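Local atomic coordinates of coenzyme PQQ synthesis protein B (Methylobacterium extorquens, PDB entry 4Z7R), a protein that may take part in transporting pyrroloquinoline quinone or its precursor to the periplasm, and is a zinc-bound member of the metallo-beta-lactamase fold superfamily. Residues Ser41-Pro46 / Trp51-Ala56; Tyr109-Ile114 / Thr177-Met182. One frame throughout, in Å; residues are numbered along the deposited sequence.

Interaction 1 (Ser41-Pro46 / Trp51-Ala56); sequences SIAVSP and WLLLNA
Ser45 lays its CB over the six-membered ring of Trp51, 3.4 Å from the ring centroid and 15° off its normal, a CH-pi contact. With CG beside its own backbone N (chi1 -63°), the indole swings across to strand 41-45, where the backbone of Ala43 and Val44 meets its edge and Ala43 CB lies 3.8 Å from CE3 of Trp51. This is the tight part of the antiparallel hairpin. Behind it two hydrogen-bonded pairs join the strands: Val44 with Leu52, whose bond from Leu52 N to Val44 O is 2.8 Å and almost straight at 176°, and Ile42 with Leu54. The face of Ile42, Val44, Leu52 and Leu54 is apolar packing: Leu54 CB stands 3.8 Å from Ile42 CG1 and Leu54 CD1 3.9 Å from Val44 CG2, and Leu190, Tyr192 and Leu149 of the opposing sheet cover this side. At the far end the Ser41 hydroxyl OG lies 2.9 Å from Asn55 O and 3.3 Å from Leu54 O, two acceptors for its one proton. Toward the turn the hairpin is more open, Pro46 being partly exposed, yet Ser45 OG is held there by Arg50 O and by the amides of Asp47 and Gly48. Bonded backbone in the middle, an aromatic lid at the turn and a hydroxyl at the other end make a hairpin whose polar groups are largely satisfied inside the apolar core.

Interaction 2 (Tyr109-Ile114 / Thr177-Met182); sequences YATPGI and TTVGTM
Thr111 OG1 has two partners: it is hydrogen-bonded to the backbone O of Glu176, the residue just before Thr177, and takes a weak 3.5 Å bond from Ile114 N. Thr111 sits at the N-cap of helix 112-119, and the second bond is its weak capping bond. Its first torsion of 63° sets OG1 between the backbone N and the carbonyl carbon, facing the helix's first turn, and leaves the methyl for the other segment. That methyl, CG2, meets Val179 CG1 at 3.6 Å; the two side chains lie alongside, running opposite ways. Val179 presents CG1 from strand 179-185, where Leu139 also touches it. The second touch comes from the helix itself. Ile114 turns its CG1 beside the backbone N (chi1 -71°), and the end of its side chain, CD1, reaches the backbone of Thr177, 3.5 Å from its O, a van der Waals contact of a methyl with a carbonyl oxygen. Thr177 points its own side chain away, so here a methyl rests on main chain. No hydrogen bond joins the two segments directly; the polar links run through Glu176, whose carboxylate OE1 also accepts from Gly113 N. The contact thus ties the strand-to-helix turn that follows strand 106-110 in one sheet to strand 179-185 of the other, as in the two-sheet core of the metallo-beta-lactamase fold. Carboxylate and threonine oxygen together occupy amides of the helix's first turn, where the helix dipole would probably favour negative charge, while two methyl contacts supply the direct touch between the segments.

How the interactions relate
Interaction 1 is a hairpin within one mixed sheet, whereas interaction 2 bridges from the turn after strand 106-110 of that sheet to strand 179-185 of the other. Their centres lie 14 Å apart, and they meet where the sheets pack: Leu54 CD2 is 3.7 Å from Thr181 OG1, whose hydrogen-bonding partner is Tyr192 O. Tyr192 also touches Ile42 and Leu54, and its hydroxyl bonds Asn55 ND2, while Asn55 OD1 takes the amide of Thr87, whose backbone also bonds Val179. The Asn55 side chain comes within about 8 Å of a zinc ion, that of Thr177 about 12 Å; neither is among the zinc ligands, Cys19, Cys21, Cys24 and Asn268 at one site, Asp92 and His265 at the other.

Interaction 1 (Ser41-Pro46 / Trp51-Ala56)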
loop_
_atom_site.group_PDB
_atom_site.type_symbol
_atom_site.label_atom_id
_atom_site.label_comp_id
_atom_site.label_asym_id
_atom_site.label_seq_id
_atom_site.Cartn_x
_atom_site.Cartn_y
_atom_site.Cartn_z
ATOM N N SER A 41 6.889 -6.748 6.984
ATOM C CA SER A 41 7.841 -7.034 5.914
ATOM C C SER A 41 9.258 -6.767 6.401
ATOM O O SER A 41 9.490 -5.821 7.154
ATOM C CB SER A 41 7.550 -6.188 4.673
ATOM O OG SER A 41 8.528 -6.420 3.669
ATOM N N ILE A 42 10.205 -7.603 5.983
ATOM C CA ILE A 42 11.613 -7.358 6.275
ATOM C C ILE A 42 12.448 -7.581 5.023
ATOM O O ILE A 42 12.011 -8.240 4.079
ATOM C CB ILE A 42 12.162 -8.260 7.416
ATOM C CG1 ILE A 42 12.375 -9.695 6.924
ATOM C CG2 ILE A 42 11.254 -8.206 8.653
ATOM C CD1 ILE A 42 13.153 -10.569 7.901
ATOM N N ALA A 43 13.645 -7.011 5.012
ATOM C CA ALA A 43 14.581 -7.238 3.921
ATOM C C ALA A 43 15.902 -7.741 4.481
ATOM O O ALA A 43 16.356 -7.277 5.526
ATOM C CB ALA A 43 14.784 -5.972 3.111
ATOM N N VAL A 44 16.507 -8.704 3.797
ATOM C CA VAL A 44 17.751 -9.300 4.267
ATOM C C VAL A 44 18.763 -9.342 3.127
ATOM O O VAL A 44 18.396 -9.594 1.980
ATOM C CB VAL A 44 17.517 -10.727 4.825
ATOM C CG1 VAL A 44 18.824 -11.353 5.282
ATOM C CG2 VAL A 44 16.517 -10.696 5.973
ATOM N N SER A 45 20.030 -9.093 3.446
ATOM C CA SER A 45 21.095 -9.115 2.447
ATOM C C SER A 45 22.367 -9.740 3.005
ATOM O O SER A 45 22.720 -9.510 4.161
ATOM C CB SER A 45 21.398 -7.702 1.952
ATOM O OG SER A 45 22.508 -7.700 1.069
ATOM N N PRO A 46 23.067 -10.531 2.179
ATOM C CA PRO A 46 24.359 -11.081 2.594
ATOM C C PRO A 46 25.496 -10.071 2.448
ATOM O O PRO A 46 26.547 -10.246 3.062
ATOM C CB PRO A 46 24.549 -12.266 1.646
ATOM C CG PRO A 46 23.869 -11.831 0.391
ATOM C CD PRO A 46 22.671 -11.004 0.839
ATOM N N TRP A 51 19.387 -7.529 -2.139
ATOM C CA TRP A 51 18.443 -7.814 -1.065
ATOM C C TRP A 51 17.337 -8.791 -1.435
ATOM O O TRP A 51 16.861 -8.827 -2.570
ATOM C CB TRP A 51 17.810 -6.513 -0.568
ATOM C CG TRP A 51 18.791 -5.562 0.033
ATOM C CD1 TRP A 51 19.629 -4.718 -0.632
ATOM C CD2 TRP A 51 19.043 -5.364 1.428
ATOM N NE1 TRP A 51 20.389 -4.004 0.263
ATOM C CE2 TRP A 51 20.047 -4.381 1.535
ATOM C CE3 TRP A 51 18.516 -5.921 2.598
ATOM C CZ2 TRP A 51 20.536 -3.944 2.763
ATOM C CZ3 TRP A 51 19.006 -5.489 3.817
ATOM C CH2 TRP A 51 20.004 -4.507 3.890
ATOM N N LEU A 52 16.944 -9.587 -0.447
ATOM C CA LEU A 52 15.752 -10.411 -0.531
ATOM C C LEU A 52 14.647 -9.759 0.283
ATOM O O LEU A 52 14.836 -9.458 1.462
ATOM C CB LEU A 52 16.017 -11.824 -0.012
ATOM C CG LEU A 52 14.768 -12.672 0.258
ATOM C CD1 LEU A 52 14.112 -13.111 -1.044
ATOM C CD2 LEU A 52 15.098 -13.877 1.134
ATOM N N LEU A 53 13.498 -9.541 -0.346
ATOM C CA LEU A 53 12.335 -9.025 0.359
ATOM C C LEU A 53 11.489 -10.168 0.895
ATOM O O LEU A 53 11.071 -11.044 0.143
ATOM C CB LEU A 53 11.496 -8.137 -0.564
ATOM C CG LEU A 53 10.415 -7.293 0.106
ATOM C CD1 LEU A 53 11.032 -6.110 0.808
ATOM C CD2 LEU A 53 9.396 -6.831 -0.924
ATOM N N LEU A 54 11.238 -10.159 2.199
ATOM C CA LEU A 54 10.358 -11.154 2.792
ATOM C C LEU A 54 8.984 -10.540 3.026
ATOM O O LEU A 54 8.818 -9.676 3.887
ATOM C CB LEU A 54 10.950 -11.709 4.087
ATOM C CG LEU A 54 12.097 -12.694 3.815
ATOM C CD1 LEU A 54 13.452 -12.013 3.940
ATOM C CD2 LEU A 54 12.015 -13.918 4.709
ATOM N N ASN A 55 8.023 -10.989 2.218
ATOM C CA ASN A 55 6.653 -10.475 2.169
ATOM C C ASN A 55 6.598 -9.078 1.551
ATOM O O ASN A 55 7.555 -8.300 1.630
ATOM C CB ASN A 55 5.998 -10.526 3.559
ATOM C CG ASN A 55 5.808 -11.946 4.061
ATOM O OD1 ASN A 55 5.354 -12.822 3.324
ATOM N ND2 ASN A 55 6.155 -12.180 5.321
ATOM N N ALA A 56 5.454 -8.764 0.953
ATOM C CA ALA A 56 5.273 -7.506 0.235
ATOM C C ALA A 56 3.987 -6.832 0.706
ATOM O O ALA A 56 2.892 -7.177 0.263
ATOM C CB ALA A 56 5.249 -7.708 -1.270
#

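Interaction 2 (Tyr109-Ile114 / Thr177-Met182)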
loop_
_atom_site.group_PDB
_atom_site.type_symbol
_atom_site.label_atom_id
_atom_site.label_comp_id
_atom_site.label_asym_id
_atom_site.label_seq_id
_atom_site.Cartn_x
_atom_site.Cartn_y
_atom_site.Cartn_z
ATOM N N TYR A 109 9.317 -15.997 -4.898
ATOM C CA TYR A 109 9.342 -17.325 -4.289
ATOM C C TYR A 109 8.192 -17.541 -3.314
ATOM O O TYR A 109 7.861 -16.653 -2.530
ATOM C CB TYR A 109 10.654 -17.560 -3.540
ATOM C CG TYR A 109 11.907 -17.537 -4.385
ATOM C CD1 TYR A 109 12.392 -18.696 -4.978
ATOM C CD2 TYR A 109 12.625 -16.362 -4.559
ATOM C CE1 TYR A 109 13.554 -18.680 -5.739
ATOM C CE2 TYR A 109 13.784 -16.335 -5.314
ATOM C CZ TYR A 109 14.243 -17.496 -5.901
ATOM O OH TYR A 109 15.393 -17.463 -6.656
ATOM N N ALA A 110 7.594 -18.727 -3.370
ATOM C CA ALA A 110 6.597 -19.149 -2.388
ATOM C C ALA A 110 6.372 -20.653 -2.494
ATOM O O ALA A 110 6.849 -21.291 -3.430
ATOM C CB ALA A 110 5.287 -18.396 -2.579
ATOM N N THR A 111 5.673 -21.225 -1.521
ATOM C CA THR A 111 5.277 -22.625 -1.614
ATOM C C THR A 111 4.308 -22.774 -2.787
ATOM O O THR A 111 3.711 -21.784 -3.215
ATOM C CB THR A 111 4.623 -23.117 -0.314
ATOM O OG1 THR A 111 3.420 -22.377 -0.070
ATOM C CG2 THR A 111 5.578 -22.943 0.855
ATOM N N PRO A 112 4.152 -24.001 -3.319
ATOM C CA PRO A 112 3.236 -24.183 -4.452
ATOM C C PRO A 112 1.814 -23.704 -4.160
ATOM O O PRO A 112 1.188 -23.093 -5.025
ATOM C CB PRO A 112 3.264 -25.697 -4.679
ATOM C CG PRO A 112 4.621 -26.108 -4.214
ATOM C CD PRO A 112 4.893 -25.240 -3.013
ATOM N N GLY A 113 1.321 -23.965 -2.954
ATOM C CA GLY A 113 -0.019 -23.551 -2.580
ATOM C C GLY A 113 -0.216 -22.045 -2.572
ATOM O O GLY A 113 -1.225 -21.541 -3.068
ATOM N N ILE A 114 0.751 -21.322 -2.016
ATOM C CA ILE A 114 0.649 -19.869 -1.913
ATOM C C ILE A 114 0.808 -19.183 -3.271
ATOM O O ILE A 114 0.016 -18.305 -3.617
ATOM C CB ILE A 114 1.685 -19.307 -0.918
ATOM C CG1 ILE A 114 1.283 -19.684 0.506
ATOM C CG2 ILE A 114 1.772 -17.793 -1.023
ATOM C CD1 ILE A 114 -0.125 -19.234 0.874
ATOM N N THR A 177 0.494 -23.623 3.544
ATOM C CA THR A 177 -0.211 -22.350 3.639
ATOM C C THR A 177 0.531 -21.335 4.512
ATOM O O THR A 177 0.511 -20.139 4.233
ATOM C CB THR A 177 -1.642 -22.562 4.187
ATOM O OG1 THR A 177 -2.362 -23.427 3.301
ATOM C CG2 THR A 177 -2.388 -21.244 4.310
ATOM N N THR A 178 1.191 -21.812 5.562
ATOM C CA THR A 178 1.956 -20.922 6.430
ATOM C C THR A 178 3.331 -21.508 6.721
ATOM O O THR A 178 3.445 -22.643 7.176
ATOM C CB THR A 178 1.228 -20.659 7.767
ATOM O OG1 THR A 178 -0.150 -20.352 7.520
ATOM C CG2 THR A 178 1.878 -19.499 8.508
ATOM N N VAL A 179 4.371 -20.732 6.441
ATOM C CA VAL A 179 5.738 -21.184 6.666
ATOM C C VAL A 179 6.554 -20.222 7.520
ATOM O O VAL A 179 6.273 -19.022 7.581
ATOM C CB VAL A 179 6.491 -21.412 5.336
ATOM C CG1 VAL A 179 5.740 -22.399 4.457
ATOM C CG2 VAL A 179 6.727 -20.090 4.614
ATOM N N GLY A 180 7.553 -20.772 8.198
ATOM C CA GLY A 180 8.565 -19.971 8.853
ATOM C C GLY A 180 9.791 -20.096 7.972
ATOM O O GLY A 180 9.842 -20.967 7.104
ATOM N N THR A 181 10.778 -19.231 8.166
ATOM C CA THR A 181 11.948 -19.245 7.294
ATOM C C THR A 181 13.269 -19.198 8.054
ATOM O O THR A 181 13.455 -18.369 8.943
ATOM C CB THR A 181 11.912 -18.079 6.288
ATOM O OG1 THR A 181 11.863 -16.834 6.996
ATOM C CG2 THR A 181 10.694 -18.192 5.385
ATOM N N MET A 182 14.186 -20.089 7.689
ATOM C CA MET A 182 15.520 -20.071 8.266
ATOM C C MET A 182 16.481 -19.439 7.264
ATOM O O MET A 182 16.629 -19.913 6.138
ATOM C CB MET A 182 15.970 -21.479 8.645
ATOM C CG MET A 182 17.040 -21.511 9.719
ATOM S SD MET A 182 16.475 -20.709 11.230
ATOM C CE MET A 182 15.172 -21.826 11.734
#